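Local coordinates for uncharacterized bacterial lipoprotein (Bacteroides thetaiotaomicron VPI-5482, PDB 3GF6) that is of unknown function: a bacterial lipoprotein with an all-beta fold, whose family is grouped with the C1q/TNF-like domains, at residues A[46-51]-A[56-61]; A[66-69]-A[73-76]. All coordinates share one frame; numbering follows the deposited sequence.

Contact 1 of 2, residues A[46-51]-A[56-61]; sequences AQYPND and KLTFMI
With CG of Y48 anti to its own carbonyl carbon (chi1 -76°) and CG of L57 placed likewise (chi1 -59°), the phenol of Y48 passes over to the backbone of strand 56-61 while the methyls of L57 turn toward A46 and Q47. The contact closes the connection between the two antiparallel sheets of this all-beta fold: strand 40-46 belongs to one sheet, strand 56-62 to the other, and a type II turn from Y48 to D51 begins the reversal between them. The Y48 hydroxyl takes the N-H of T58, OH to N 3.0 Å, in a moderately bent bond with an N-H...O angle of 147°. It is also hydrogen-bonded to S86 OG, just past strand 82-85, where T58 and S86 are already paired through their backbones. At the edge of the Y48 ring, near its plane, CE2 lies 3.3 Å from K56 O.

L57 packs beside the phenol. Its CD2 rests 3.7 Å from Q47 CA, and its CD1 meets A46 CB at 4.0 Å. The methyl of A46 is shared, since F59 CE2 approaches A46 CB obliquely, also at 4.0 Å. These buried apolar groups continue into the interior between the sheets, where V205 touches both A46 and F59. The side chain of T58 is held by N195 through OG1, and T58 CB sits only 3.2 Å from Y48 OH.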
# COMPACT_ATOMS: atom_id res chain seq x y z
N ALA A 46 16.88 -1.44 -4.03
CA ALA A 46 16.41 -2.68 -3.46
C ALA A 46 17.49 -3.76 -3.62
O ALA A 46 18.03 -3.99 -4.72
CB ALA A 46 15.10 -3.11 -4.09
N GLN A 47 17.82 -4.38 -2.49
CA GLN A 47 18.70 -5.50 -2.40
C GLN A 47 18.58 -6.19 -1.04
O GLN A 47 18.20 -5.55 -0.05
CB GLN A 47 20.17 -5.09 -2.65
CG GLN A 47 20.77 -4.22 -1.59
CD GLN A 47 22.26 -3.87 -1.88
OE1 GLN A 47 23.02 -4.67 -2.42
NE2 GLN A 47 22.65 -2.65 -1.54
N TYR A 48 18.93 -7.47 -0.99
CA TYR A 48 18.94 -8.20 0.25
C TYR A 48 20.31 -8.10 0.92
O TYR A 48 21.31 -8.49 0.33
CB TYR A 48 18.62 -9.69 -0.00
CG TYR A 48 17.16 -9.92 -0.27
CD1 TYR A 48 16.22 -9.75 0.75
CD2 TYR A 48 16.72 -10.25 -1.52
CE1 TYR A 48 14.89 -9.94 0.47
CE2 TYR A 48 15.42 -10.48 -1.80
CZ TYR A 48 14.49 -10.30 -0.81
OH TYR A 48 13.14 -10.48 -1.07
N PRO A 49 20.34 -7.61 2.18
CA PRO A 49 21.61 -7.71 2.87
C PRO A 49 21.95 -9.17 3.16
O PRO A 49 21.05 -10.02 3.26
CB PRO A 49 21.40 -6.94 4.17
CG PRO A 49 20.00 -6.37 4.10
CD PRO A 49 19.27 -7.14 3.06
N ASN A 50 23.23 -9.43 3.15
CA ASN A 50 23.82 -10.71 3.55
C ASN A 50 23.61 -11.86 2.59
O ASN A 50 24.05 -12.97 2.90
CB ASN A 50 23.33 -11.08 4.97
CG ASN A 50 23.85 -10.11 6.03
OD1 ASN A 50 24.94 -9.56 5.88
ND2 ASN A 50 23.11 -9.95 7.11
N ASP A 51 22.97 -11.61 1.44
CA ASP A 51 22.71 -12.66 0.45
C ASP A 51 22.79 -12.06 -0.97
O ASP A 51 21.92 -11.32 -1.40
CB ASP A 51 21.33 -13.27 0.69
CG ASP A 51 20.98 -14.37 -0.31
OD1 ASP A 51 21.83 -14.69 -1.15
OD2 ASP A 51 19.89 -14.95 -0.18
N LYS A 56 15.84 -11.91 -7.68
CA LYS A 56 14.57 -11.66 -7.01
C LYS A 56 14.67 -10.57 -5.94
O LYS A 56 15.60 -10.58 -5.13
CB LYS A 56 14.11 -12.96 -6.36
CG LYS A 56 12.72 -12.98 -5.78
CD LYS A 56 12.47 -14.44 -5.32
CE LYS A 56 11.44 -14.60 -4.25
NZ LYS A 56 11.62 -16.02 -3.67
N LEU A 57 13.71 -9.66 -5.97
CA LEU A 57 13.58 -8.61 -4.94
C LEU A 57 12.13 -8.48 -4.49
O LEU A 57 11.29 -7.95 -5.25
CB LEU A 57 14.11 -7.29 -5.48
CG LEU A 57 15.57 -7.24 -5.95
CD1 LEU A 57 15.77 -5.95 -6.78
CD2 LEU A 57 16.53 -7.29 -4.77
N THR A 58 11.86 -8.90 -3.27
CA THR A 58 10.50 -8.83 -2.67
C THR A 58 10.51 -7.69 -1.65
O THR A 58 11.35 -7.68 -0.73
CB THR A 58 10.13 -10.13 -2.03
OG1 THR A 58 10.35 -11.21 -2.96
CG2 THR A 58 8.65 -10.06 -1.60
N PHE A 59 9.61 -6.72 -1.82
CA PHE A 59 9.57 -5.57 -0.92
C PHE A 59 8.23 -4.95 -0.83
O PHE A 59 7.36 -5.22 -1.68
CB PHE A 59 10.63 -4.50 -1.27
CG PHE A 59 10.59 -4.03 -2.68
CD1 PHE A 59 9.71 -3.02 -3.09
CD2 PHE A 59 11.41 -4.59 -3.62
CE1 PHE A 59 9.67 -2.64 -4.46
CE2 PHE A 59 11.38 -4.19 -4.95
CZ PHE A 59 10.53 -3.20 -5.36
N MSE A 60 8.02 -4.17 0.24
CA MSE A 60 6.77 -3.50 0.39
C MSE A 60 6.97 -2.01 0.62
O MSE A 60 8.07 -1.55 0.96
CB MSE A 60 5.92 -4.14 1.51
CG MSE A 60 6.52 -4.01 2.81
SE MSE A 60 5.85 -2.45 3.80
CE MSE A 60 6.70 -3.19 5.38
N ILE A 61 5.88 -1.28 0.38
CA ILE A 61 5.90 0.18 0.47
C ILE A 61 4.93 0.59 1.57
O ILE A 61 3.74 0.17 1.60
CB ILE A 61 5.48 0.86 -0.85
CG1 ILE A 61 6.33 0.39 -2.03
CG2 ILE A 61 5.52 2.42 -0.69
CD1 ILE A 61 7.81 0.63 -1.86

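Contact 2 of 2, residues A[66-69]-A[73-76]; sequences QQKD and ADFN
K68 reaches from the short edge strand 67-68 across the mouth of the following loop to D74, forming a salt bridge of 2.7 Å between NZ and OD1. This is the tight part of the contact. The lysine runs extended at first, then bends at chi3 (70°), which turns its end onto the carboxylate; the two side chains cross at about a right angle. D74 starts in a direction away from the strand, but with CG beside its backbone N (chi1 -70°) OD1 swings back and receives the ammonium group nearly in line with its own C-O bond. Close behind the charge, K68 CD passes 3.7 Å from A73 O, and NZ has a second acceptor in V72 O, so the lysine grips both a side chain and the backbone of the loop.

The rest is looser. K68 CG stands 4.4 Å from F75 CE1, approaching the ring obliquely, and F75 also packs on A32 and S34 of the neighbouring strand 29-35. That strand pairs with 67-68 and meets it at a classic beta bulge, where Q66 and Q67 both face F35. A73 and D74 are exposed, leaving the ionic end of the contact on the surface. The chemistry thus implies that the lysine holds the loop through one charge pair and one hydrogen bond, to V72 O, with an electrostatic strength probably moderated by the surrounding solvent.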
# COMPACT_ATOMS: atom_id res chain seq x y z
N GLN A 66 2.50 13.75 2.14
CA GLN A 66 3.42 14.64 2.86
C GLN A 66 2.74 15.64 3.80
O GLN A 66 3.38 16.10 4.74
CB GLN A 66 4.36 15.38 1.92
CG GLN A 66 5.37 14.47 1.17
CD GLN A 66 6.54 15.25 0.62
OE1 GLN A 66 6.55 15.67 -0.55
NE2 GLN A 66 7.54 15.47 1.46
N GLN A 67 1.51 16.05 3.50
CA GLN A 67 0.76 17.02 4.33
C GLN A 67 -0.23 16.33 5.22
O GLN A 67 -0.92 15.38 4.80
CB GLN A 67 -0.02 18.03 3.45
CG GLN A 67 0.79 18.72 2.36
CD GLN A 67 2.03 19.37 2.86
OE1 GLN A 67 3.11 19.24 2.24
NE2 GLN A 67 1.92 20.08 3.96
N LYS A 68 -0.36 16.85 6.45
CA LYS A 68 -1.37 16.39 7.41
C LYS A 68 -2.38 17.51 7.50
O LYS A 68 -2.00 18.69 7.58
CB LYS A 68 -0.79 16.18 8.81
CG LYS A 68 -1.73 15.51 9.79
CD LYS A 68 -1.22 15.52 11.21
CE LYS A 68 -1.23 16.94 11.85
NZ LYS A 68 -1.16 16.88 13.36
N ASP A 69 -3.65 17.15 7.52
CA ASP A 69 -4.68 18.11 7.91
C ASP A 69 -4.35 18.58 9.34
O ASP A 69 -4.19 17.78 10.24
CB ASP A 69 -6.06 17.46 7.82
CG ASP A 69 -7.21 18.42 8.10
OD1 ASP A 69 -7.33 18.87 9.23
OD2 ASP A 69 -8.05 18.68 7.18
N ALA A 73 -4.87 14.45 14.69
CA ALA A 73 -3.66 13.95 15.33
C ALA A 73 -2.64 13.47 14.30
O ALA A 73 -3.01 12.97 13.25
CB ALA A 73 -4.00 12.76 16.25
N ASP A 74 -1.36 13.58 14.63
CA ASP A 74 -0.32 12.93 13.85
C ASP A 74 -0.62 11.46 13.66
O ASP A 74 -1.12 10.80 14.57
CB ASP A 74 1.03 13.03 14.53
CG ASP A 74 1.60 14.43 14.53
OD1 ASP A 74 1.02 15.36 13.90
OD2 ASP A 74 2.67 14.58 15.17
N PHE A 75 -0.31 10.94 12.48
CA PHE A 75 -0.48 9.50 12.21
C PHE A 75 0.57 9.05 11.23
O PHE A 75 1.18 9.87 10.54
CB PHE A 75 -1.91 9.13 11.78
CG PHE A 75 -2.35 9.64 10.40
CD1 PHE A 75 -2.58 10.99 10.16
CD2 PHE A 75 -2.57 8.74 9.35
CE1 PHE A 75 -3.03 11.42 8.90
CE2 PHE A 75 -2.98 9.17 8.08
CZ PHE A 75 -3.20 10.51 7.86
N ASN A 76 0.76 7.73 11.13
CA ASN A 76 1.84 7.18 10.31
C ASN A 76 1.68 7.35 8.83
O ASN A 76 2.62 7.13 8.11
CB ASN A 76 2.04 5.69 10.59
CG ASN A 76 2.44 5.41 12.04
OD1 ASN A 76 3.03 6.27 12.73
ND2 ASN A 76 2.14 4.20 12.50

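In the fold
Contact 1 closes before contact 2 opens, so the two come in series along the chain. Their centres lie 28 Å apart, and the nearest atoms stay about 10 Å from each other without touching; each centre is about 17 Å from the centre of the chain. The chain alternates between the two sheets: it crosses from strand 40-46 into strand 56-62 at contact 1, then returns to the first sheet as strand 67-68, paired with 29-35. The loop of contact 2 leads back to strand 82-85, again beside 56-62. The first and third of these crossings thus carry contacts of different character, one buried and largely apolar with a hydroxyl bond, the other ionic and at the surface.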